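Long-range contact in beta-phenylalanine aminotransferase (Variovorax paradoxus, PDB 4AO9), which probably transfers the amino group of beta-phenylalanine to a keto acid acceptor, using pyridoxal 5'-phosphate as cofactor: residues P203-I214 with I236-L246. Residues are numbered along the deposited sequence; the frame is centred on the assembly and turned at random.
Sequences PYNDAQTARAQI and IPGQPDFLQAL
Asn205 bridges Pro237 and Gln239 with the two ends of its amide, a compact example of one side chain spanning the passage from a strand to the N-cap of a helix. Its OD1 accepts from Gln239 N at 2.8 Å in a nearly straight bond (175°), while ND2 gives a hydrogen to Pro237 O at 3.0 Å, with the acceptor lying in the amide plane. ND2 is also hydrogen-bonded to Arg388 O. A leucine at this position would probably leave Gln239 N and Pro237 O without these mates and let the turn before helix 240-253 shift. Beside this grip lies Phe242, whose ring stands steeply to the amide; Asn205 N sits 3.3 Å above the ring centre, and Leu246 CG lies over the opposite face. With CG anti to the backbone N (chi1 167°), the Phe242 ring turns its edge to the face of Tyr204 in a T-shaped pair, centroids 5.2 Å apart. In this PLP-dependent class-III aminotransferase, helix 207-216 follows edge strand 198-202 of the large sheet and helix 240-253 follows strand 236-237 of a small two-stranded antiparallel pair; the helices run side by side, the short segments at 10° and 8.9 Å between axes. Small side chains at the interface are consistent with this spacing: Ala207 CB meets Ala245 CB, and Ala210 CB touches Leu246 CD2 at 3.6 Å. Arg211 lays one guanidinium face over Ala245, while its NH2 forms a salt bridge with Glu248 OE1. Further out, a water joins Asn205 O and Ala207 N to Asp241 OD2, Asp206 caps helix 207-216 through Thr209 N, and the Tyr204 hydroxyl is held by Glu227 O.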
# COMPACT_ATOMS: atom_id res chain seq x y z
N PRO A 203 -26.83 -5.16 8.77
CA PRO A 203 -27.16 -3.74 8.69
C PRO A 203 -26.45 -2.89 9.74
O PRO A 203 -26.45 -3.23 10.92
CB PRO A 203 -28.68 -3.71 8.93
CG PRO A 203 -29.12 -5.14 8.89
CD PRO A 203 -27.96 -6.00 9.20
N TYR A 204 -25.85 -1.78 9.31
CA TYR A 204 -25.24 -0.86 10.27
C TYR A 204 -26.30 -0.29 11.22
O TYR A 204 -27.42 0.00 10.81
CB TYR A 204 -24.54 0.28 9.53
CG TYR A 204 -23.54 1.07 10.35
CD1 TYR A 204 -22.34 0.50 10.77
CD2 TYR A 204 -23.78 2.40 10.66
CE1 TYR A 204 -21.40 1.23 11.49
CE2 TYR A 204 -22.85 3.15 11.39
CZ TYR A 204 -21.66 2.57 11.79
OH TYR A 204 -20.73 3.29 12.49
N ASN A 205 -25.93 -0.14 12.49
CA ASN A 205 -26.79 0.46 13.51
C ASN A 205 -28.05 -0.33 13.85
O ASN A 205 -28.99 0.23 14.38
CB ASN A 205 -27.12 1.93 13.18
CG ASN A 205 -26.05 2.87 13.69
OD1 ASN A 205 -25.37 2.56 14.66
ND2 ASN A 205 -25.90 4.03 13.04
N ASP A 206 -28.04 -1.62 13.54
CA ASP A 206 -29.12 -2.52 13.95
C ASP A 206 -28.58 -3.46 15.02
O ASP A 206 -28.03 -4.52 14.71
CB ASP A 206 -29.65 -3.28 12.74
CG ASP A 206 -30.86 -4.14 13.07
OD1 ASP A 206 -31.13 -4.41 14.27
OD2 ASP A 206 -31.53 -4.57 12.10
N ALA A 207 -28.74 -3.06 16.28
CA ALA A 207 -28.22 -3.83 17.41
C ALA A 207 -28.86 -5.21 17.51
O ALA A 207 -28.17 -6.20 17.79
CB ALA A 207 -28.40 -3.05 18.72
N GLN A 208 -30.17 -5.27 17.28
CA GLN A 208 -30.92 -6.51 17.48
C GLN A 208 -30.49 -7.56 16.46
O GLN A 208 -30.22 -8.71 16.82
CB GLN A 208 -32.42 -6.23 17.39
CG GLN A 208 -33.34 -7.40 17.68
CD GLN A 208 -34.80 -7.01 17.52
OE1 GLN A 208 -35.32 -6.18 18.27
NE2 GLN A 208 -35.47 -7.60 16.54
N THR A 209 -30.39 -7.15 15.20
CA THR A 209 -29.94 -8.07 14.15
C THR A 209 -28.49 -8.51 14.38
O THR A 209 -28.15 -9.68 14.20
CB THR A 209 -30.12 -7.47 12.73
OG1 THR A 209 -31.51 -7.20 12.51
CG2 THR A 209 -29.62 -8.42 11.66
N ALA A 210 -27.64 -7.56 14.80
CA ALA A 210 -26.24 -7.88 15.09
C ALA A 210 -26.11 -8.95 16.17
O ALA A 210 -25.41 -9.94 15.99
CB ALA A 210 -25.48 -6.63 15.47
N ARG A 211 -26.78 -8.76 17.30
CA ARG A 211 -26.76 -9.75 18.38
C ARG A 211 -27.26 -11.10 17.89
O ARG A 211 -26.62 -12.12 18.12
CB ARG A 211 -27.63 -9.31 19.57
CG ARG A 211 -27.09 -8.12 20.33
CD ARG A 211 -27.89 -7.91 21.62
NE ARG A 211 -27.47 -6.71 22.34
CZ ARG A 211 -26.48 -6.66 23.23
NH1 ARG A 211 -25.78 -7.75 23.52
NH2 ARG A 211 -26.20 -5.51 23.83
N ALA A 212 -28.39 -11.10 17.19
CA ALA A 212 -29.01 -12.35 16.74
C ALA A 212 -28.14 -13.11 15.75
O ALA A 212 -27.96 -14.33 15.87
CB ALA A 212 -30.39 -12.08 16.13
N GLN A 213 -27.61 -12.40 14.77
CA GLN A 213 -26.82 -13.06 13.73
C GLN A 213 -25.43 -13.46 14.19
O GLN A 213 -24.94 -14.53 13.81
CB GLN A 213 -26.78 -12.22 12.47
CG GLN A 213 -28.16 -12.09 11.80
CD GLN A 213 -28.89 -13.42 11.65
OE1 GLN A 213 -28.36 -14.37 11.07
NE2 GLN A 213 -30.12 -13.49 12.17
N ILE A 214 -24.80 -12.64 15.04
CA ILE A 214 -23.51 -13.03 15.61
C ILE A 214 -23.64 -14.26 16.51
O ILE A 214 -22.86 -15.21 16.40
CB ILE A 214 -22.80 -11.86 16.32
CG1 ILE A 214 -22.42 -10.79 15.28
CG2 ILE A 214 -21.56 -12.35 17.07
CD1 ILE A 214 -22.05 -9.45 15.89
N ILE A 236 -21.77 8.59 9.04
CA ILE A 236 -22.89 8.05 9.79
C ILE A 236 -22.38 7.51 11.13
O ILE A 236 -21.74 6.46 11.18
CB ILE A 236 -23.60 6.91 9.01
CG1 ILE A 236 -23.95 7.37 7.59
CG2 ILE A 236 -24.82 6.42 9.79
CD1 ILE A 236 -24.69 6.33 6.76
N PRO A 237 -22.64 8.22 12.24
CA PRO A 237 -22.19 7.75 13.55
C PRO A 237 -22.78 6.40 13.93
O PRO A 237 -23.98 6.16 13.75
CB PRO A 237 -22.70 8.84 14.51
CG PRO A 237 -22.76 10.05 13.64
CD PRO A 237 -23.29 9.54 12.35
N GLY A 238 -21.92 5.52 14.44
CA GLY A 238 -22.38 4.27 15.06
C GLY A 238 -22.99 4.62 16.40
O GLY A 238 -22.39 5.34 17.20
N GLN A 239 -24.18 4.09 16.63
CA GLN A 239 -24.89 4.38 17.88
C GLN A 239 -24.31 3.56 19.02
O GLN A 239 -23.90 2.42 18.81
CB GLN A 239 -26.39 4.14 17.70
CG GLN A 239 -27.02 5.04 16.64
CD GLN A 239 -26.81 6.54 16.91
OE1 GLN A 239 -26.18 7.25 16.11
NE2 GLN A 239 -27.30 7.01 18.04
N PRO A 240 -24.25 4.13 20.24
CA PRO A 240 -23.74 3.41 21.42
C PRO A 240 -24.32 2.01 21.62
O PRO A 240 -23.56 1.06 21.88
CB PRO A 240 -24.13 4.33 22.58
CG PRO A 240 -24.06 5.69 21.98
CD PRO A 240 -24.52 5.55 20.55
N ASP A 241 -25.64 1.86 21.49
CA ASP A 241 -26.30 0.56 21.70
C ASP A 241 -25.78 -0.50 20.72
O ASP A 241 -25.56 -1.65 21.09
CB ASP A 241 -27.84 0.67 21.67
CG ASP A 241 -28.41 0.89 20.26
OD1 ASP A 241 -27.84 1.68 19.47
OD2 ASP A 241 -29.46 0.28 19.95
N PHE A 242 -25.58 -0.07 19.48
CA PHE A 242 -25.13 -0.94 18.41
C PHE A 242 -23.68 -1.35 18.63
O PHE A 242 -23.35 -2.54 18.59
CB PHE A 242 -25.31 -0.21 17.07
CG PHE A 242 -24.61 -0.85 15.91
CD1 PHE A 242 -25.03 -2.09 15.42
CD2 PHE A 242 -23.55 -0.21 15.30
CE1 PHE A 242 -24.39 -2.68 14.34
CE2 PHE A 242 -22.90 -0.79 14.22
CZ PHE A 242 -23.32 -2.03 13.73
N LEU A 243 -22.82 -0.36 18.86
CA LEU A 243 -21.40 -0.66 19.04
C LEU A 243 -21.14 -1.51 20.29
O LEU A 243 -20.33 -2.43 20.25
CB LEU A 243 -20.55 0.61 19.01
CG LEU A 243 -20.59 1.44 17.72
CD1 LEU A 243 -19.80 2.72 17.91
CD2 LEU A 243 -20.04 0.64 16.52
N GLN A 244 -21.85 -1.23 21.38
CA GLN A 244 -21.77 -2.07 22.58
C GLN A 244 -22.27 -3.50 22.31
O GLN A 244 -21.68 -4.46 22.80
CB GLN A 244 -22.51 -1.41 23.75
CG GLN A 244 -22.34 -2.12 25.10
CD GLN A 244 -20.89 -2.23 25.58
OE1 GLN A 244 -20.04 -1.39 25.26
NE2 GLN A 244 -20.61 -3.28 26.36
N ALA A 245 -23.33 -3.63 21.52
CA ALA A 245 -23.84 -4.94 21.14
C ALA A 245 -22.77 -5.74 20.39
O ALA A 245 -22.64 -6.94 20.58
CB ALA A 245 -25.11 -4.83 20.31
N LEU A 246 -21.99 -5.06 19.54
CA LEU A 246 -20.91 -5.74 18.82
C LEU A 246 -19.81 -6.25 19.76
O LEU A 246 -19.34 -7.38 19.63
CB LEU A 246 -20.30 -4.80 17.77
CG LEU A 246 -21.25 -4.28 16.69
CD1 LEU A 246 -20.45 -3.56 15.61
CD2 LEU A 246 -22.13 -5.38 16.08
O HOH W 1 -30.41 -0.77 17.04